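Local structure of putative DNA ligase-like protein Rv0938/MT0965 (Mycobacterium tuberculosis, 2IRU) at residues R136-V147 and R223-N234; T170-K178 and R247-R258. The protein probably repairs DNA double-strand breaks with Ku by non-homologous end joining, this chain being its polymerase domain, which adds nucleotides to DNA ends and fills gaps. One frame throughout, in Å; residues are numbered along the deposited sequence.

Contact 1 (R136-V147 and R223-N234); sequences RLVFDLDPGEGV and RAGKVFVDWSQN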
loop_
_atom_site.group_PDB
_atom_site.type_symbol
_atom_site.label_atom_id
_atom_site.label_comp_id
_atom_site.label_asym_id
_atom_site.label_seq_id
_atom_site.Cartn_x
_atom_site.Cartn_y
_atom_site.Cartn_z
ATOM N N ARG A 136 -8.121 -2.544 -9.162
ATOM C CA ARG A 136 -8.656 -2.982 -7.849
ATOM C C ARG A 136 -9.180 -1.765 -7.130
ATOM O O ARG A 136 -8.802 -0.633 -7.479
ATOM C CB ARG A 136 -7.513 -3.627 -7.033
ATOM C CG ARG A 136 -6.381 -2.678 -6.651
ATOM C CD ARG A 136 -5.117 -3.436 -6.241
ATOM N NE ARG A 136 -4.122 -2.496 -5.727
ATOM C CZ ARG A 136 -2.801 -2.691 -5.685
ATOM N NH1 ARG A 136 -2.255 -3.815 -6.155
ATOM N NH2 ARG A 136 -2.023 -1.730 -5.180
ATOM N N LEU A 137 -10.074 -1.977 -6.151
ATOM C CA LEU A 137 -10.462 -0.915 -5.218
ATOM C C LEU A 137 -9.668 -1.009 -3.911
ATOM O O LEU A 137 -9.271 -2.093 -3.473
ATOM C CB LEU A 137 -11.966 -0.999 -4.862
ATOM C CG LEU A 137 -13.040 -1.046 -5.950
ATOM C CD1 LEU A 137 -14.440 -1.160 -5.304
ATOM C CD2 LEU A 137 -12.950 0.174 -6.832
ATOM N N VAL A 138 -9.458 0.132 -3.271
ATOM C CA VAL A 138 -8.940 0.116 -1.915
ATOM C C VAL A 138 -9.858 0.927 -1.023
ATOM O O VAL A 138 -10.385 1.988 -1.430
ATOM C CB VAL A 138 -7.489 0.648 -1.807
ATOM C CG1 VAL A 138 -7.451 2.133 -2.078
ATOM C CG2 VAL A 138 -6.891 0.341 -0.431
ATOM N N PHE A 139 -10.096 0.397 0.167
ATOM C CA PHE A 139 -10.772 1.139 1.229
ATOM C C PHE A 139 -9.822 1.276 2.417
ATOM O O PHE A 139 -9.172 0.296 2.805
ATOM C CB PHE A 139 -12.042 0.428 1.680
ATOM C CG PHE A 139 -13.055 0.302 0.597
ATOM C CD1 PHE A 139 -14.087 1.233 0.477
ATOM C CD2 PHE A 139 -12.994 -0.772 -0.304
ATOM C CE1 PHE A 139 -15.025 1.093 -0.569
ATOM C CE2 PHE A 139 -13.912 -0.922 -1.318
ATOM C CZ PHE A 139 -14.938 0.014 -1.456
ATOM N N ASP A 140 -9.723 2.481 2.965
ATOM C CA ASP A 140 -8.912 2.712 4.157
ATOM C C ASP A 140 -9.923 2.859 5.292
ATOM O O ASP A 140 -10.696 3.819 5.302
ATOM C CB ASP A 140 -8.135 4.026 4.007
ATOM C CG ASP A 140 -7.295 4.386 5.227
ATOM O OD1 ASP A 140 -7.267 3.669 6.275
ATOM O OD2 ASP A 140 -6.644 5.455 5.116
ATOM N N LEU A 141 -9.918 1.894 6.213
ATOM C CA LEU A 141 -10.803 1.917 7.355
ATOM C C LEU A 141 -10.053 2.505 8.527
ATOM O O LEU A 141 -9.124 1.877 9.061
ATOM C CB LEU A 141 -11.292 0.494 7.676
ATOM C CG LEU A 141 -12.530 0.062 6.878
ATOM C CD1 LEU A 141 -12.376 0.118 5.355
ATOM C CD2 LEU A 141 -12.923 -1.352 7.330
ATOM N N ASP A 142 -10.415 3.729 8.892
ATOM C CA ASP A 142 -9.685 4.430 9.930
ATOM C C ASP A 142 -10.535 4.533 11.191
ATOM O O ASP A 142 -11.566 5.237 11.170
ATOM C CB ASP A 142 -9.253 5.822 9.466
ATOM C CG ASP A 142 -8.263 6.469 10.447
ATOM O OD1 ASP A 142 -7.086 6.025 10.520
ATOM O OD2 ASP A 142 -8.680 7.400 11.173
ATOM N N PRO A 143 -10.145 3.807 12.269
ATOM C CA PRO A 143 -10.942 3.772 13.498
ATOM C C PRO A 143 -10.877 5.086 14.286
ATOM O O PRO A 143 -9.784 5.539 14.659
ATOM C CB PRO A 143 -10.311 2.618 14.303
ATOM C CG PRO A 143 -8.864 2.607 13.847
ATOM C CD PRO A 143 -8.935 2.957 12.374
ATOM N N GLY A 144 -12.043 5.685 14.540
ATOM C CA GLY A 144 -12.136 6.908 15.346
ATOM C C GLY A 144 -11.884 6.700 16.833
ATOM O O GLY A 144 -11.633 5.580 17.295
ATOM N N GLU A 145 -11.955 7.795 17.585
ATOM C CA GLU A 145 -11.713 7.772 19.024
ATOM C C GLU A 145 -12.631 6.763 19.711
ATOM O O GLU A 145 -13.846 6.751 19.473
ATOM C CB GLU A 145 -11.873 9.176 19.620
ATOM C CG GLU A 145 -11.389 9.319 21.074
ATOM C CD GLU A 145 -9.926 8.903 21.269
ATOM O OE1 GLU A 145 -9.129 8.983 20.299
ATOM O OE2 GLU A 145 -9.576 8.503 22.409
ATOM N N GLY A 146 -12.023 5.888 20.512
ATOM C CA GLY A 146 -12.743 4.860 21.260
ATOM C C GLY A 146 -13.259 3.624 20.528
ATOM O O GLY A 146 -13.969 2.799 21.130
ATOM N N VAL A 147 -12.933 3.487 19.243
ATOM C CA VAL A 147 -13.359 2.316 18.477
ATOM C C VAL A 147 -12.448 1.107 18.755
ATOM O O VAL A 147 -11.226 1.186 18.553
ATOM C CB VAL A 147 -13.397 2.615 16.947
ATOM C CG1 VAL A 147 -13.794 1.378 16.184
ATOM C CG2 VAL A 147 -14.367 3.755 16.628
ATOM N N ARG A 223 -16.454 11.991 13.679
ATOM C CA ARG A 223 -15.504 10.883 13.588
ATOM C C ARG A 223 -15.465 9.980 14.816
ATOM O O ARG A 223 -15.276 8.770 14.681
ATOM C CB ARG A 223 -14.097 11.385 13.232
ATOM C CG ARG A 223 -14.000 11.845 11.778
ATOM C CD ARG A 223 -13.860 10.673 10.815
ATOM N NE ARG A 223 -12.506 10.620 10.270
ATOM C CZ ARG A 223 -11.490 9.897 10.747
ATOM N NH1 ARG A 223 -11.629 9.105 11.809
ATOM N NH2 ARG A 223 -10.315 9.965 10.134
ATOM N N ALA A 224 -15.648 10.563 16.001
ATOM C CA ALA A 224 -15.477 9.807 17.237
ATOM C C ALA A 224 -16.475 8.649 17.304
ATOM O O ALA A 224 -17.643 8.811 16.926
ATOM C CB ALA A 224 -15.616 10.717 18.444
ATOM N N GLY A 225 -15.998 7.491 17.762
ATOM C CA GLY A 225 -16.847 6.309 17.962
ATOM C C GLY A 225 -17.205 5.591 16.670
ATOM O O GLY A 225 -17.923 4.594 16.694
ATOM N N LYS A 226 -16.702 6.102 15.546
ATOM C CA LYS A 226 -16.995 5.526 14.221
ATOM C C LYS A 226 -15.757 5.131 13.444
ATOM O O LYS A 226 -14.683 5.731 13.601
ATOM C CB LYS A 226 -17.815 6.500 13.360
ATOM C CG LYS A 226 -19.113 6.909 14.040
ATOM C CD LYS A 226 -19.990 7.812 13.201
ATOM C CE LYS A 226 -21.160 8.207 14.097
ATOM N NZ LYS A 226 -22.026 9.305 13.602
ATOM N N VAL A 227 -15.926 4.123 12.590
ATOM C CA VAL A 227 -14.946 3.812 11.545
ATOM C C VAL A 227 -15.186 4.717 10.338
ATOM O O VAL A 227 -16.280 4.746 9.765
ATOM C CB VAL A 227 -14.989 2.326 11.111
ATOM C CG1 VAL A 227 -13.954 2.037 9.976
ATOM C CG2 VAL A 227 -14.747 1.420 12.303
ATOM N N PHE A 228 -14.150 5.443 9.941
ATOM C CA PHE A 228 -14.220 6.222 8.723
ATOM C C PHE A 228 -13.854 5.281 7.568
ATOM O O PHE A 228 -12.741 4.764 7.509
ATOM C CB PHE A 228 -13.226 7.389 8.797
ATOM C CG PHE A 228 -13.084 8.152 7.515
ATOM C CD1 PHE A 228 -14.164 8.307 6.647
ATOM C CD2 PHE A 228 -11.852 8.716 7.176
ATOM C CE1 PHE A 228 -14.027 9.033 5.427
ATOM C CE2 PHE A 228 -11.707 9.439 5.976
ATOM C CZ PHE A 228 -12.790 9.585 5.107
ATOM N N VAL A 229 -14.830 5.014 6.709
ATOM C CA VAL A 229 -14.612 4.154 5.550
ATOM C C VAL A 229 -14.214 5.053 4.386
ATOM O O VAL A 229 -15.066 5.576 3.676
ATOM C CB VAL A 229 -15.856 3.320 5.213
ATOM C CG1 VAL A 229 -15.625 2.434 4.016
ATOM C CG2 VAL A 229 -16.211 2.462 6.401
ATOM N N ASP A 230 -12.913 5.227 4.242
ATOM C CA ASP A 230 -12.379 6.179 3.285
ATOM C C ASP A 230 -12.265 5.516 1.904
ATOM O O ASP A 230 -11.469 4.566 1.697
ATOM C CB ASP A 230 -11.000 6.690 3.772
ATOM C CG ASP A 230 -10.459 7.860 2.928
ATOM O OD1 ASP A 230 -11.142 8.326 2.008
ATOM O OD2 ASP A 230 -9.316 8.302 3.180
ATOM N N TRP A 231 -13.085 6.040 0.984
ATOM C CA TRP A 231 -13.163 5.613 -0.412
ATOM C C TRP A 231 -12.301 6.496 -1.310
ATOM O O TRP A 231 -12.176 6.201 -2.517
ATOM C CB TRP A 231 -14.623 5.734 -0.896
ATOM C CG TRP A 231 -15.242 7.038 -0.444
ATOM C CD1 TRP A 231 -15.986 7.251 0.698
ATOM C CD2 TRP A 231 -15.151 8.311 -1.103
ATOM N NE1 TRP A 231 -16.366 8.579 0.771
ATOM C CE2 TRP A 231 -15.852 9.249 -0.311
ATOM C CE3 TRP A 231 -14.534 8.756 -2.283
ATOM C CZ2 TRP A 231 -15.972 10.594 -0.676
ATOM C CZ3 TRP A 231 -14.643 10.105 -2.636
ATOM C CH2 TRP A 231 -15.344 11.006 -1.833
ATOM N N SER A 232 -11.715 7.558 -0.740
ATOM C CA SER A 232 -11.098 8.645 -1.537
ATOM C C SER A 232 -9.759 8.259 -2.185
ATOM O O SER A 232 -9.274 8.932 -3.128
ATOM C CB SER A 232 -10.897 9.915 -0.692
ATOM O OG SER A 232 -9.892 9.726 0.278
ATOM N N GLN A 233 -9.120 7.221 -1.647
ATOM C CA GLN A 233 -7.825 6.759 -2.202
ATOM C C GLN A 233 -7.906 6.047 -3.567
ATOM O O GLN A 233 -6.879 5.703 -4.186
ATOM C CB GLN A 233 -7.035 5.963 -1.166
ATOM C CG GLN A 233 -6.748 6.844 0.022
ATOM C CD GLN A 233 -6.189 6.111 1.178
ATOM O OE1 GLN A 233 -5.262 5.308 1.037
ATOM N NE2 GLN A 233 -6.743 6.386 2.362
ATOM N N ASN A 234 -9.125 5.865 -4.056
ATOM C CA ASN A 234 -9.334 5.366 -5.413
ATOM C C ASN A 234 -9.141 6.461 -6.457
ATOM O O ASN A 234 -9.103 6.165 -7.653
ATOM C CB ASN A 234 -10.692 4.664 -5.526
ATOM C CG ASN A 234 -10.758 3.421 -4.635
ATOM O OD1 ASN A 234 -10.123 2.423 -4.925
ATOM N ND2 ASN A 234 -11.504 3.505 -3.518
HETATM O O HOH W 1 -9.421 2.039 -7.543
HETATM O O HOH W 2 -10.003 4.632 -0.517
HETATM O O HOH W 3 -8.150 8.031 5.775
#
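The guanidinium of Arg223 meets Asp142 OD2 at its edge, while Phe228 CB lies over the centre of one face. NH2 makes the salt bridge at 3.2 Å, reaching OD2 from above the carboxylate plane, with the two flat groups 81° apart; bends at chi2 and chi3 fold the arginine back to this position. The Gln233 amide also stands nearly perpendicular to its carboxylate partner, Asp140, yet the bond from NE2 lies in the amide plane and uses the anti lone pair of OD2 (2.9 Å). Thr240 holds the other end of this amide, at OE1. Asp230 CB lies over one face of the Phe228 ring, toward its rim. Strands 137-143 and 227-230 run antiparallel in the mixed sheet of the primase-polymerase fold, with Asp140–Asp230 and Asp142–Phe228 as hydrogen-bonded pairs. This places three acidic side chains on one face, where, by similarity, Asp140 and Asp142 bind both manganese ions and Asp230 one. Asp140 OD2 and Asp230 OD2 sit 4.4 Å apart, and a water donates to both. Leu141 CB and Val227 CG1 pack at 3.8 Å on the reverse face, against helix 149-164. Beyond the strand, the Asn234 amide replaces a backbone partner: OD1 accepts from Val138 N on a lone pair (2.9 Å, 167° at hydrogen), and ND2 donates to Val138 O at 2.8 Å.

Contact 2 (T170-K178 and R247-R258); sequences TFPVTSGSK and RGRTHPTVAAPR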
loop_
_atom_site.group_PDB
_atom_site.type_symbol
_atom_site.label_atom_id
_atom_site.label_comp_id
_atom_site.label_asym_id
_atom_site.label_seq_id
_atom_site.Cartn_x
_atom_site.Cartn_y
_atom_site.Cartn_z
ATOM N N THR A 170 -12.757 -9.648 -1.219
ATOM C CA THR A 170 -12.034 -8.610 -0.493
ATOM C C THR A 170 -10.898 -9.190 0.354
ATOM O O THR A 170 -11.075 -10.236 1.005
ATOM C CB THR A 170 -13.032 -7.825 0.382
ATOM O OG1 THR A 170 -14.142 -7.428 -0.441
ATOM C CG2 THR A 170 -12.415 -6.579 1.004
ATOM N N PHE A 171 -9.765 -8.490 0.355
ATOM C CA PHE A 171 -8.570 -8.924 1.078
ATOM C C PHE A 171 -8.196 -7.887 2.130
ATOM O O PHE A 171 -7.979 -6.706 1.793
ATOM C CB PHE A 171 -7.375 -9.088 0.110
ATOM C CG PHE A 171 -7.629 -10.081 -0.986
ATOM C CD1 PHE A 171 -7.237 -11.416 -0.838
ATOM C CD2 PHE A 171 -8.278 -9.694 -2.173
ATOM C CE1 PHE A 171 -7.470 -12.352 -1.847
ATOM C CE2 PHE A 171 -8.515 -10.626 -3.188
ATOM C CZ PHE A 171 -8.119 -11.953 -3.039
ATOM N N PRO A 172 -8.035 -8.321 3.387
ATOM C CA PRO A 172 -7.593 -7.324 4.356
ATOM C C PRO A 172 -6.089 -7.211 4.517
ATOM O O PRO A 172 -5.368 -8.190 4.399
ATOM C CB PRO A 172 -8.207 -7.815 5.679
ATOM C CG PRO A 172 -8.383 -9.319 5.506
ATOM C CD PRO A 172 -8.280 -9.642 4.014
ATOM N N VAL A 173 -5.652 -5.997 4.798
ATOM C CA VAL A 173 -4.235 -5.716 4.988
ATOM C C VAL A 173 -4.122 -4.710 6.126
ATOM O O VAL A 173 -4.574 -3.554 5.989
ATOM C CB VAL A 173 -3.579 -5.106 3.712
ATOM C CG1 VAL A 173 -2.114 -4.827 3.994
ATOM C CG2 VAL A 173 -3.713 -6.044 2.515
ATOM N N THR A 174 -3.569 -5.132 7.262
ATOM C CA THR A 174 -3.397 -4.180 8.373
ATOM C C THR A 174 -2.302 -3.212 7.903
ATOM O O THR A 174 -1.295 -3.654 7.366
ATOM C CB THR A 174 -3.102 -4.846 9.724
ATOM O OG1 THR A 174 -2.099 -5.868 9.607
ATOM C CG2 THR A 174 -4.420 -5.470 10.288
ATOM N N SER A 175 -2.534 -1.928 8.072
ATOM C CA SER A 175 -1.681 -0.899 7.436
ATOM C C SER A 175 -0.291 -0.757 8.028
ATOM O O SER A 175 0.556 -0.117 7.390
ATOM C CB SER A 175 -2.352 0.487 7.523
ATOM O OG SER A 175 -2.309 0.972 8.838
ATOM N N GLY A 176 -0.037 -1.297 9.232
ATOM C CA GLY A 176 1.227 -1.076 9.953
ATOM C C GLY A 176 1.196 0.154 10.840
ATOM O O GLY A 176 2.060 0.338 11.682
ATOM N N SER A 177 0.187 0.998 10.630
ATOM C CA SER A 177 -0.015 2.201 11.428
ATOM C C SER A 177 -1.203 2.009 12.353
ATOM O O SER A 177 -1.059 1.447 13.431
ATOM C CB SER A 177 -0.211 3.412 10.505
ATOM O OG SER A 177 0.996 3.702 9.841
ATOM N N LYS A 178 -2.368 2.459 11.905
ATOM C CA LYS A 178 -3.620 2.409 12.656
ATOM C C LYS A 178 -4.723 1.880 11.717
ATOM O O LYS A 178 -5.650 1.160 12.128
ATOM C CB LYS A 178 -3.970 3.828 13.121
ATOM C CG LYS A 178 -5.303 3.966 13.872
ATOM C CD LYS A 178 -5.376 5.281 14.669
ATOM C CE LYS A 178 -5.639 6.490 13.764
ATOM N NZ LYS A 178 -5.475 7.757 14.532
ATOM N N ARG A 247 6.791 0.468 7.394
ATOM C CA ARG A 247 6.304 1.781 7.800
ATOM C C ARG A 247 7.401 2.530 8.534
ATOM O O ARG A 247 8.163 1.951 9.348
ATOM C CB ARG A 247 5.085 1.649 8.724
ATOM C CG ARG A 247 3.891 0.871 8.125
ATOM C CD ARG A 247 3.487 1.377 6.739
ATOM N NE ARG A 247 3.258 2.806 6.684
ATOM C CZ ARG A 247 2.061 3.377 6.761
ATOM N NH1 ARG A 247 0.959 2.634 6.867
ATOM N NH2 ARG A 247 1.957 4.698 6.664
ATOM N N GLY A 248 7.443 3.838 8.302
ATOM C CA GLY A 248 8.430 4.698 8.985
ATOM C C GLY A 248 7.822 5.162 10.288
ATOM O O GLY A 248 7.281 6.275 10.402
ATOM N N ARG A 249 7.817 4.252 11.236
ATOM C CA ARG A 249 7.176 4.449 12.534
ATOM C C ARG A 249 8.188 4.011 13.565
ATOM O O ARG A 249 9.278 3.518 13.225
ATOM C CB ARG A 249 5.901 3.601 12.628
ATOM C CG ARG A 249 4.734 4.157 11.812
ATOM C CD ARG A 249 3.440 3.463 12.127
ATOM N NE ARG A 249 2.944 3.699 13.493
ATOM C CZ ARG A 249 2.269 4.781 13.890
ATOM N NH1 ARG A 249 2.014 5.779 13.048
ATOM N NH2 ARG A 249 1.853 4.877 15.150
ATOM N N THR A 250 7.841 4.185 14.835
ATOM C CA THR A 250 8.783 3.810 15.901
ATOM C C THR A 250 9.292 2.371 15.794
ATOM O O THR A 250 10.479 2.110 16.100
ATOM C CB THR A 250 8.206 4.093 17.308
ATOM O OG1 THR A 250 7.042 3.282 17.543
ATOM C CG2 THR A 250 7.873 5.566 17.414
ATOM N N HIS A 251 8.389 1.440 15.428
ATOM C CA HIS A 251 8.789 0.064 15.158
ATOM C C HIS A 251 8.654 -0.226 13.674
ATOM O O HIS A 251 7.786 0.334 13.022
ATOM C CB HIS A 251 7.890 -0.939 15.900
ATOM C CG HIS A 251 8.124 -0.954 17.377
ATOM N ND1 HIS A 251 7.638 -1.949 18.197
ATOM C CD2 HIS A 251 8.811 -0.114 18.177
ATOM C CE1 HIS A 251 8.005 -1.708 19.445
ATOM N NE2 HIS A 251 8.724 -0.600 19.456
ATOM N N PRO A 252 9.457 -1.151 13.155
ATOM C CA PRO A 252 9.385 -1.570 11.750
ATOM C C PRO A 252 8.190 -2.466 11.460
ATOM O O PRO A 252 8.333 -3.677 11.194
ATOM C CB PRO A 252 10.700 -2.325 11.558
ATOM C CG PRO A 252 11.023 -2.857 12.899
ATOM C CD PRO A 252 10.547 -1.832 13.883
ATOM N N THR A 253 6.999 -1.890 11.599
ATOM C CA THR A 253 5.791 -2.621 11.252
ATOM C C THR A 253 5.597 -2.611 9.731
ATOM O O THR A 253 6.270 -1.854 8.993
ATOM C CB THR A 253 4.569 -2.040 11.960
ATOM O OG1 THR A 253 4.601 -0.633 11.762
ATOM C CG2 THR A 253 4.628 -2.350 13.481
ATOM N N VAL A 254 4.625 -3.398 9.259
ATOM C CA VAL A 254 4.434 -3.605 7.815
ATOM C C VAL A 254 2.950 -3.519 7.425
ATOM O O VAL A 254 2.067 -3.884 8.244
ATOM C CB VAL A 254 4.965 -5.053 7.433
ATOM C CG1 VAL A 254 4.620 -5.451 5.995
ATOM C CG2 VAL A 254 6.499 -5.141 7.635
ATOM N N ALA A 255 2.708 -3.091 6.176
ATOM C CA ALA A 255 1.371 -3.202 5.600
ATOM C C ALA A 255 1.138 -4.706 5.305
ATOM O O ALA A 255 1.488 -5.214 4.204
ATOM C CB ALA A 255 1.305 -2.315 4.352
ATOM N N ALA A 256 0.599 -5.432 6.289
ATOM C CA ALA A 256 0.668 -6.911 6.286
ATOM C C ALA A 256 -0.669 -7.551 5.868
ATOM O O ALA A 256 -1.682 -7.311 6.553
ATOM C CB ALA A 256 1.078 -7.466 7.662
ATOM N N PRO A 257 -0.670 -8.381 4.792
ATOM C CA PRO A 257 -1.908 -9.130 4.505
ATOM C C PRO A 257 -2.291 -10.052 5.650
ATOM O O PRO A 257 -1.411 -10.687 6.302
ATOM C CB PRO A 257 -1.557 -9.972 3.259
ATOM C CG PRO A 257 -0.464 -9.221 2.583
ATOM C CD PRO A 257 0.358 -8.628 3.767
ATOM N N ARG A 258 -3.607 -10.132 5.882
ATOM C CA ARG A 258 -4.166 -10.965 6.951
ATOM C C ARG A 258 -5.267 -11.856 6.381
ATOM O O ARG A 258 -5.781 -11.613 5.273
ATOM C CB ARG A 258 -4.764 -10.101 8.081
ATOM C CG ARG A 258 -3.846 -8.965 8.581
ATOM C CD ARG A 258 -2.488 -9.460 9.102
ATOM N NE ARG A 258 -2.553 -10.024 10.458
ATOM C CZ ARG A 258 -2.437 -9.311 11.583
ATOM N NH1 ARG A 258 -2.283 -7.986 11.548
ATOM N NH2 ARG A 258 -2.473 -9.926 12.760
HETATM O O HOH W 4 -5.327 -10.713 2.836
HETATM O O HOH W 5 0.323 -4.850 10.167
HETATM O O HOH W 6 2.939 6.512 10.227
#
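Val173 CG1 presses on the backbone of the partner strand, 3.5 Å from Ala255 C, in the tightly packed half of the contact. On the other face of the pairing, Arg258 bends at chi2 and chi3 over Thr174, and its NH1 donates to Thr174 OG1 at 2.9 Å. The hydroxyl lies in the guanidinium plane, and NH1 has a second acceptor in Arg269 O, so two acceptors grip this buried nitrogen. Backbone bonds join Thr174 and Ala256 in both directions, and Arg258 N reaches Pro172 O at 3.0 Å with 167° at hydrogen. Strands 171-174 and 253-257 are thus antiparallel neighbours in the mixed sheet of the primase-polymerase domain. Past Thr174 the regular pairing gives way to the loop that, by similarity, binds the substrate together with Arg247. Here Gly176 CA packs against both Arg247 CG and Val254 O, and Thr253 OG1 donates to Gly176 O at 2.7 Å. The Arg247 guanidinium takes Ser175 O at its edge, NH1 donating at 2.8 Å from above the carbonyl plane, while Ser177 OG rests over one face toward its rim, 3.0 Å from the plane. Glu112 pairs with NE of the same arginine. Packing is looser at the exposed Arg249: its CD approaches Ser177 OG at 3.4 Å, but its guanidinium turns to a water, which accepts from NH1 and reaches Ser177 OG only weakly. A bend at chi3 (67°) turns this chain across Ser177, whose CA lies over one guanidinium face.

In the fold
Contacts 1 and 2 lie in one mixed sheet, their centres about 15 Å apart: strand 180-186 pairs with 129-143 on one side and with 171-174 on the other. Their segments alternate along the chain. They touch through Lys178, whose CE is 3.6 Å from Asp142 OD1 and whose O is 3.8 Å from Pro143 CD, both packing contacts. By similarity, contact 1 supplies the metal-binding aspartates and further substrate-binding residues, contact 2 residues 175-178 and Arg247, consistent with one nucleotide site spanning both. His114, another predicted substrate ligand, is near both, its side chain about 5 Å from that of Arg247 and about 7 Å from that of Gln233.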